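Local structure of Pcza361.24 (Amycolatopsis orientalis, 3G2M) at residues R73-R78 with L187-M192; G84-L89 with F151-I156; E106-E111 with T136-D141. The protein acts as an S-adenosyl-L-methionine-dependent N-methyltransferase of glycopeptide antibiotic biosynthesis, probably methylating an amino group of the peptide. One frame throughout, in Å; residues are numbered along the deposited sequence. Where two conformers were deposited one is given.

Contact 1 of 3, residues R73-R78 with L187-M192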
# COMPACT_ATOMS: atom_id res chain seq x y z
N ARG A 73 -23.21 -11.83 10.16
CA ARG A 73 -24.00 -11.37 11.29
C ARG A 73 -23.76 -9.88 11.57
O ARG A 73 -24.71 -9.13 11.82
CB ARG A 73 -23.64 -12.20 12.53
CG ARG A 73 -24.67 -12.19 13.66
CD ARG A 73 -24.25 -13.16 14.75
NE ARG A 73 -22.98 -12.76 15.37
CZ ARG A 73 -22.06 -13.61 15.84
NH1 ARG A 73 -22.24 -14.92 15.76
NH2 ARG A 73 -20.95 -13.13 16.38
N GLU A 74 -22.49 -9.45 11.53
CA GLU A 74 -22.17 -8.05 11.78
C GLU A 74 -22.73 -7.14 10.69
O GLU A 74 -23.23 -6.05 10.99
CB GLU A 74 -20.67 -7.81 11.95
CG GLU A 74 -20.15 -8.08 13.36
CD GLU A 74 -20.74 -7.15 14.43
OE1 GLU A 74 -21.00 -5.95 14.15
OE2 GLU A 74 -20.92 -7.62 15.56
N PHE A 75 -22.66 -7.61 9.44
CA PHE A 75 -23.25 -6.88 8.33
C PHE A 75 -24.76 -6.71 8.55
O PHE A 75 -25.27 -5.60 8.44
CB PHE A 75 -22.97 -7.58 6.99
CG PHE A 75 -21.62 -7.25 6.40
CD1 PHE A 75 -21.36 -5.98 5.88
CD2 PHE A 75 -20.61 -8.21 6.36
CE1 PHE A 75 -20.11 -5.68 5.33
CE2 PHE A 75 -19.36 -7.91 5.80
CZ PHE A 75 -19.11 -6.64 5.28
N ALA A 76 -25.43 -7.80 8.91
CA ALA A 76 -26.87 -7.77 9.20
C ALA A 76 -27.21 -6.83 10.36
O ALA A 76 -28.16 -6.05 10.27
CB ALA A 76 -27.39 -9.17 9.49
N THR A 77 -26.43 -6.90 11.44
CA THR A 77 -26.61 -6.05 12.62
C THR A 77 -26.51 -4.56 12.28
O THR A 77 -27.33 -3.76 12.75
CB THR A 77 -25.59 -6.41 13.73
OG1 THR A 77 -25.80 -7.77 14.14
CG2 THR A 77 -25.72 -5.49 14.93
N ARG A 78 -25.52 -4.20 11.47
CA ARG A 78 -25.23 -2.80 11.16
C ARG A 78 -26.13 -2.21 10.08
O ARG A 78 -26.29 -0.99 10.01
CB ARG A 78 -23.75 -2.63 10.79
CG ARG A 78 -22.77 -2.97 11.92
CD ARG A 78 -22.91 -2.01 13.09
NE ARG A 78 -22.73 -2.69 14.37
CZ ARG A 78 -23.07 -2.19 15.55
NH1 ARG A 78 -23.62 -0.98 15.64
NH2 ARG A 78 -22.87 -2.90 16.65
N LEU A 187 -21.50 -0.74 3.15
CA LEU A 187 -20.94 -1.41 4.33
C LEU A 187 -19.69 -2.16 3.95
O LEU A 187 -19.68 -2.90 2.97
CB LEU A 187 -21.94 -2.38 4.96
CG LEU A 187 -23.25 -1.95 5.63
CD1 LEU A 187 -23.01 -1.14 6.88
CD2 LEU A 187 -24.19 -1.21 4.71
N LEU A 188 -18.64 -1.99 4.75
CA LEU A 188 -17.38 -2.69 4.53
C LEU A 188 -16.91 -3.36 5.81
O LEU A 188 -17.04 -2.80 6.89
CB LEU A 188 -16.29 -1.72 4.05
CG LEU A 188 -16.55 -0.65 2.98
CD1 LEU A 188 -17.09 0.64 3.59
CD2 LEU A 188 -15.23 -0.35 2.25
N SER A 189 -16.38 -4.58 5.69
CA SER A 189 -15.58 -5.14 6.77
C SER A 189 -14.11 -4.97 6.40
O SER A 189 -13.76 -5.02 5.22
CB SER A 189 -15.91 -6.61 7.01
OG SER A 189 -15.49 -7.42 5.93
N LEU A 190 -13.27 -4.73 7.41
CA LEU A 190 -11.85 -4.49 7.20
C LEU A 190 -11.07 -5.13 8.33
O LEU A 190 -11.30 -4.79 9.49
CB LEU A 190 -11.54 -2.99 7.17
CG LEU A 190 -12.24 -2.12 6.11
CD1 LEU A 190 -12.14 -0.64 6.44
CD2 LEU A 190 -11.70 -2.40 4.72
N ALA A 191 -10.16 -6.03 7.99
CA ALA A 191 -9.26 -6.64 8.97
C ALA A 191 -8.37 -5.58 9.63
O ALA A 191 -7.89 -4.66 8.95
CB ALA A 191 -8.42 -7.72 8.32
N MSE A 192 -8.17 -5.72 10.94
CA MSE A 192 -7.47 -4.74 11.76
C MSE A 192 -6.31 -5.41 12.49
O MSE A 192 -6.51 -6.20 13.41
CB MSE A 192 -8.44 -4.08 12.76
CG MSE A 192 -7.81 -3.03 13.72
SE MSE A 192 -9.07 -2.26 15.04
CE MSE A 192 -9.43 -3.87 16.07
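F75 drives its ring into the backbone of L187 to S189, where helix 69-79 packs on strand 184-191 of the seven-stranded, Rossmann-like sheet of a class I methyltransferase. The segment axes stay 9.6 Å apart and run at 141°, a gap that this one aromatic side chain largely fills. Its leading atom, CZ, comes to 3.4 Å from S189 N, an approach oblique to the ring. One corner back, CE1 lies 3.7 Å from L187 O, which sits at the ring edge near its plane. CD1 meets L187 CB at 3.8 Å, the two side chains sliding past each other in opposite directions. The CB of F75 does not aim at the strand; the ring arrives there because CG stands anti to the carbonyl carbon (chi1 -83°). V155, L286 and L96 close in on the same phenyl, so the ring is buried, flanked by backbone polar atoms of L187 and S189 as well as by apolar side chains.

The side of R78 is looser. Its CB reaches L187 CD1 at 4.2 Å, but its guanidinium arm turns from the strand, and NE makes a long salt bridge of 3.7 Å with E74 OE1.

At the tight end the S189 side chain lies about 4 Å from that of S157, which binds S-adenosyl-L-methionine. S189 OG, held between its backbone N and carbonyl carbon (chi1 69°), hydrogen-bonds E71 OE2 and S158 N while resting 3.8 Å from F75 CZ.

Contact 2 of 3, residues G84-L89 with F151-I156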
# COMPACT_ATOMS: atom_id res chain seq x y z
N GLY A 84 -35.32 -3.98 0.71
CA GLY A 84 -34.84 -4.02 -0.66
C GLY A 84 -33.60 -4.88 -0.89
O GLY A 84 -32.95 -5.31 0.07
N PRO A 85 -33.29 -5.16 -2.17
CA PRO A 85 -32.12 -5.91 -2.62
C PRO A 85 -30.78 -5.34 -2.15
O PRO A 85 -30.62 -4.12 -2.02
CB PRO A 85 -32.22 -5.84 -4.14
CG PRO A 85 -33.69 -5.69 -4.40
CD PRO A 85 -34.14 -4.77 -3.31
N VAL A 86 -29.82 -6.24 -1.91
CA VAL A 86 -28.47 -5.88 -1.48
C VAL A 86 -27.49 -6.27 -2.58
O VAL A 86 -27.58 -7.35 -3.14
CB VAL A 86 -28.09 -6.59 -0.15
CG1 VAL A 86 -26.67 -6.26 0.29
CG2 VAL A 86 -29.09 -6.22 0.96
N LEU A 87 -26.55 -5.37 -2.90
CA LEU A 87 -25.48 -5.71 -3.82
C LEU A 87 -24.25 -6.16 -3.04
O LEU A 87 -23.72 -5.41 -2.23
CB LEU A 87 -25.16 -4.50 -4.72
CG LEU A 87 -23.99 -4.64 -5.71
CD1 LEU A 87 -24.24 -5.75 -6.73
CD2 LEU A 87 -23.76 -3.30 -6.39
N GLU A 88 -23.82 -7.40 -3.26
CA GLU A 88 -22.58 -7.89 -2.65
C GLU A 88 -21.46 -7.94 -3.69
O GLU A 88 -21.56 -8.66 -4.68
CB GLU A 88 -22.77 -9.25 -1.99
CG GLU A 88 -21.52 -9.75 -1.26
CD GLU A 88 -21.58 -11.21 -0.86
OE1 GLU A 88 -22.66 -11.83 -0.96
OE2 GLU A 88 -20.54 -11.74 -0.42
N LEU A 89 -20.40 -7.17 -3.44
CA LEU A 89 -19.28 -7.08 -4.38
C LEU A 89 -18.25 -8.15 -4.08
O LEU A 89 -17.92 -8.40 -2.92
CB LEU A 89 -18.62 -5.69 -4.31
CG LEU A 89 -19.54 -4.48 -4.46
CD1 LEU A 89 -18.81 -3.18 -4.12
CD2 LEU A 89 -20.14 -4.41 -5.87
N PHE A 151 -29.20 0.23 -5.48
CA PHE A 151 -29.45 -0.59 -4.29
C PHE A 151 -29.47 0.25 -3.03
O PHE A 151 -28.77 1.26 -2.93
CB PHE A 151 -28.39 -1.68 -4.16
CG PHE A 151 -28.29 -2.61 -5.34
CD1 PHE A 151 -28.87 -3.86 -5.30
CD2 PHE A 151 -27.59 -2.23 -6.48
CE1 PHE A 151 -28.78 -4.72 -6.39
CE2 PHE A 151 -27.49 -3.08 -7.57
CZ PHE A 151 -28.09 -4.33 -7.53
N GLY A 152 -30.27 -0.18 -2.05
CA GLY A 152 -30.31 0.50 -0.75
C GLY A 152 -29.12 0.14 0.12
O GLY A 152 -28.78 0.87 1.04
N THR A 153 -28.49 -1.00 -0.19
CA THR A 153 -27.34 -1.53 0.56
C THR A 153 -26.32 -2.14 -0.40
O THR A 153 -26.68 -2.93 -1.27
CB THR A 153 -27.78 -2.63 1.57
OG1 THR A 153 -28.88 -2.15 2.36
CG2 THR A 153 -26.63 -3.01 2.50
N VAL A 154 -25.06 -1.75 -0.25
CA VAL A 154 -23.95 -2.36 -0.97
C VAL A 154 -22.89 -2.80 0.05
O VAL A 154 -22.51 -2.03 0.92
CB VAL A 154 -23.32 -1.39 -2.02
CG1 VAL A 154 -22.12 -2.05 -2.71
CG2 VAL A 154 -24.36 -0.97 -3.07
N VAL A 155 -22.43 -4.04 -0.07
CA VAL A 155 -21.47 -4.61 0.90
C VAL A 155 -20.21 -5.16 0.24
O VAL A 155 -20.24 -5.64 -0.90
CB VAL A 155 -22.12 -5.70 1.83
CG1 VAL A 155 -23.28 -5.13 2.64
CG2 VAL A 155 -22.59 -6.91 1.05
N ILE A 156 -19.09 -5.06 0.95
CA ILE A 156 -17.83 -5.65 0.50
C ILE A 156 -17.04 -6.18 1.70
O ILE A 156 -16.99 -5.55 2.75
CB ILE A 156 -16.99 -4.67 -0.38
CG1 ILE A 156 -15.85 -5.40 -1.10
CG2 ILE A 156 -16.46 -3.47 0.44
CD1 ILE A 156 -15.16 -4.56 -2.17
O HOH W 1 -31.13 -2.63 0.58
O HOH W 2 -32.37 -1.99 -2.56
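F151 lays one ring face on L87: L87 CB stands 3.6 Å from the centroid of the F151 ring and only 8° off its normal, a CH-pi contact in which the side chains cross at about a right angle. The same ring meets P85 O at its edge, near the ring plane, 3.7 Å from CD1. At G152 the chain turns a corner, and its N is linked to P85 O through a bridging water. T153 OG1 reaches that carbonyl through a second water, so P85 O accepts from both.

Beyond the corner the chain runs parallel to 86-89, in the parallel part of the mixed seven-stranded sheet of the methyltransferase fold. T153 O takes the L87 N-H at 2.9 Å, the donor tilted 17° from the carbonyl plane, while its CB touches V86 CG2. V154 faces the side of L87 and L89; its CG1, anti to the backbone N (chi1 177°), packs 3.8 Å from L89 CD1. V155 is gripped twice by its backbone: N bonds L87 O at 2.9 Å, and O receives L89 N at 3.0 Å almost straight. Its CG2 lies 3.8 Å from the E88 CG methylene, leaving the E88 carboxylate to T97. I156 ends the walk with CD1 4.2 Å from L89 CB, close to the cofactor-binding M142.

Three inter-strand bonds and two waters thus pair the polar groups named, while apolar side chains pack on both faces.

Contact 3 of 3, residues E106-E111 with T136-D141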
# COMPACT_ATOMS: atom_id res chain seq x y z
N GLU A 106 -32.87 -10.35 -0.60
CA GLU A 106 -32.63 -10.46 -2.03
C GLU A 106 -31.20 -9.95 -2.24
O GLU A 106 -30.87 -8.84 -1.78
CB GLU A 106 -33.60 -9.58 -2.81
CG GLU A 106 -35.04 -10.06 -2.83
CD GLU A 106 -35.91 -9.18 -3.70
OE1 GLU A 106 -36.74 -8.42 -3.15
OE2 GLU A 106 -35.75 -9.22 -4.94
N VAL A 107 -30.36 -10.75 -2.88
CA VAL A 107 -28.95 -10.37 -3.08
C VAL A 107 -28.56 -10.46 -4.54
O VAL A 107 -28.82 -11.47 -5.20
CB VAL A 107 -27.96 -11.22 -2.22
CG1 VAL A 107 -26.52 -10.69 -2.34
CG2 VAL A 107 -28.37 -11.23 -0.75
N THR A 108 -27.96 -9.39 -5.05
CA THR A 108 -27.24 -9.43 -6.32
C THR A 108 -25.78 -9.63 -5.97
O THR A 108 -25.17 -8.80 -5.28
CB THR A 108 -27.45 -8.15 -7.15
OG1 THR A 108 -28.84 -8.00 -7.45
CG2 THR A 108 -26.65 -8.22 -8.46
N ALA A 109 -25.23 -10.77 -6.38
CA ALA A 109 -23.85 -11.11 -6.05
C ALA A 109 -22.99 -10.92 -7.29
O ALA A 109 -23.23 -11.55 -8.32
CB ALA A 109 -23.77 -12.53 -5.53
N LEU A 110 -22.00 -10.04 -7.19
CA LEU A 110 -21.13 -9.70 -8.31
C LEU A 110 -19.77 -10.36 -8.15
O LEU A 110 -19.14 -10.25 -7.10
CB LEU A 110 -20.95 -8.17 -8.38
CG LEU A 110 -20.11 -7.62 -9.53
CD1 LEU A 110 -21.02 -7.22 -10.68
CD2 LEU A 110 -19.26 -6.44 -9.10
N GLU A 111 -19.30 -11.03 -9.20
CA GLU A 111 -18.06 -11.78 -9.12
C GLU A 111 -17.33 -11.75 -10.46
O GLU A 111 -17.97 -11.83 -11.52
CB GLU A 111 -18.34 -13.22 -8.65
CG GLU A 111 -17.19 -14.22 -8.71
CD GLU A 111 -15.92 -13.74 -8.03
OE1 GLU A 111 -16.02 -13.09 -6.96
OE2 GLU A 111 -14.83 -14.01 -8.56
N THR A 136 -29.28 -13.29 -7.34
CA THR A 136 -28.99 -12.95 -8.73
C THR A 136 -27.49 -12.86 -8.94
O THR A 136 -26.82 -12.01 -8.35
CB THR A 136 -29.63 -11.60 -9.13
OG1 THR A 136 -31.04 -11.65 -8.91
CG2 THR A 136 -29.37 -11.29 -10.61
N LEU A 137 -26.95 -13.74 -9.79
CA LEU A 137 -25.51 -13.74 -10.07
C LEU A 137 -25.16 -12.89 -11.28
O LEU A 137 -25.82 -12.96 -12.32
CB LEU A 137 -24.99 -15.17 -10.26
CG LEU A 137 -24.89 -16.03 -9.00
CD1 LEU A 137 -24.49 -17.45 -9.38
CD2 LEU A 137 -23.89 -15.45 -8.02
N VAL A 138 -24.10 -12.09 -11.15
CA VAL A 138 -23.67 -11.19 -12.22
C VAL A 138 -22.15 -11.19 -12.34
O VAL A 138 -21.44 -11.07 -11.33
CB VAL A 138 -24.17 -9.73 -11.97
CG1 VAL A 138 -23.67 -8.80 -13.07
CG2 VAL A 138 -25.68 -9.68 -11.89
N GLN A 139 -21.63 -11.33 -13.56
CA GLN A 139 -20.20 -11.22 -13.77
C GLN A 139 -19.79 -9.75 -13.83
O GLN A 139 -20.38 -8.96 -14.56
CB GLN A 139 -19.73 -11.97 -15.02
CG GLN A 139 -18.21 -11.98 -15.16
CD GLN A 139 -17.68 -13.10 -16.01
OE1 GLN A 139 -18.42 -13.79 -16.72
NE2 GLN A 139 -16.37 -13.30 -15.96
N GLY A 140 -18.77 -9.39 -13.05
CA GLY A 140 -18.30 -8.02 -13.06
C GLY A 140 -17.10 -7.78 -12.18
O GLY A 140 -16.76 -8.61 -11.34
N ASP A 141 -16.49 -6.62 -12.36
CA ASP A 141 -15.29 -6.20 -11.64
C ASP A 141 -15.64 -5.16 -10.58
O ASP A 141 -16.07 -4.05 -10.91
CB ASP A 141 -14.31 -5.61 -12.66
CG ASP A 141 -12.94 -5.37 -12.09
OD1 ASP A 141 -12.79 -5.14 -10.87
OD2 ASP A 141 -11.99 -5.41 -12.89
O HOH W 3 -31.93 -11.21 -6.25
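L110 and V138 meet through CD1 and CG1 at 3.9 Å, and the same L110 CD1 lies 3.7 Å from G140 CA. Upstream on this face T108 CG2 touches V138 CG2, while on the reverse A109 CB packs on L137 CD2 at 3.8 Å. Beneath these side chains five backbone bonds tie the parallel strands together, from T136 N to V107 O (2.8 Å) down to G140 N to E111 O (3.0 Å). The last differs in geometry: G140 N stands 58° out of the E111 carbonyl plane, where segment 136-141 leaves its strand. At the opposite end a water links V107 O to T136 OG1.

E111 ends its strand and D141 follows 135-139 in the loop; both bind S-adenosyl-L-methionine, and the acidic E111 probably meets the ribose hydroxyls, as is usual in class I methyltransferases. The E111 carboxylate is set by G92 N at OE1 and S113 N at OE2, and D141 OD1 by S143 OG.

Strand 135-139 is outermost in this chain's sheet, and strand 107-111 lies between it and 86-89. Helix 114-125 packs on L137 and Q139, helix 97-101 touches V107, and F145 and L147 meet L110 and V138.

Overall arrangement
All three contacts reach one seven-stranded sheet, ordered 135-139, 107-111, 86-89, 151-156, 184-191, 284-290, 267-274. Contacts 2 and 3 have centres about 10 Å apart and meet where strands 86-89 and 107-111 pair, with E88 N 2.8 Å from T108 O. Contacts 1 and 2, about 13 Å apart by centres, meet where 151-156 pairs with 184-191. Contacts 1 and 3 do not touch, their centres about 19 Å apart. Along the chain contact 1 encloses contact 2, which encloses contact 3. The strand order, 3-2-1-4-5-7-6, is that of class I methyltransferases, and the strand ends carry E111 and lead into D141 and S157 of the cofactor site.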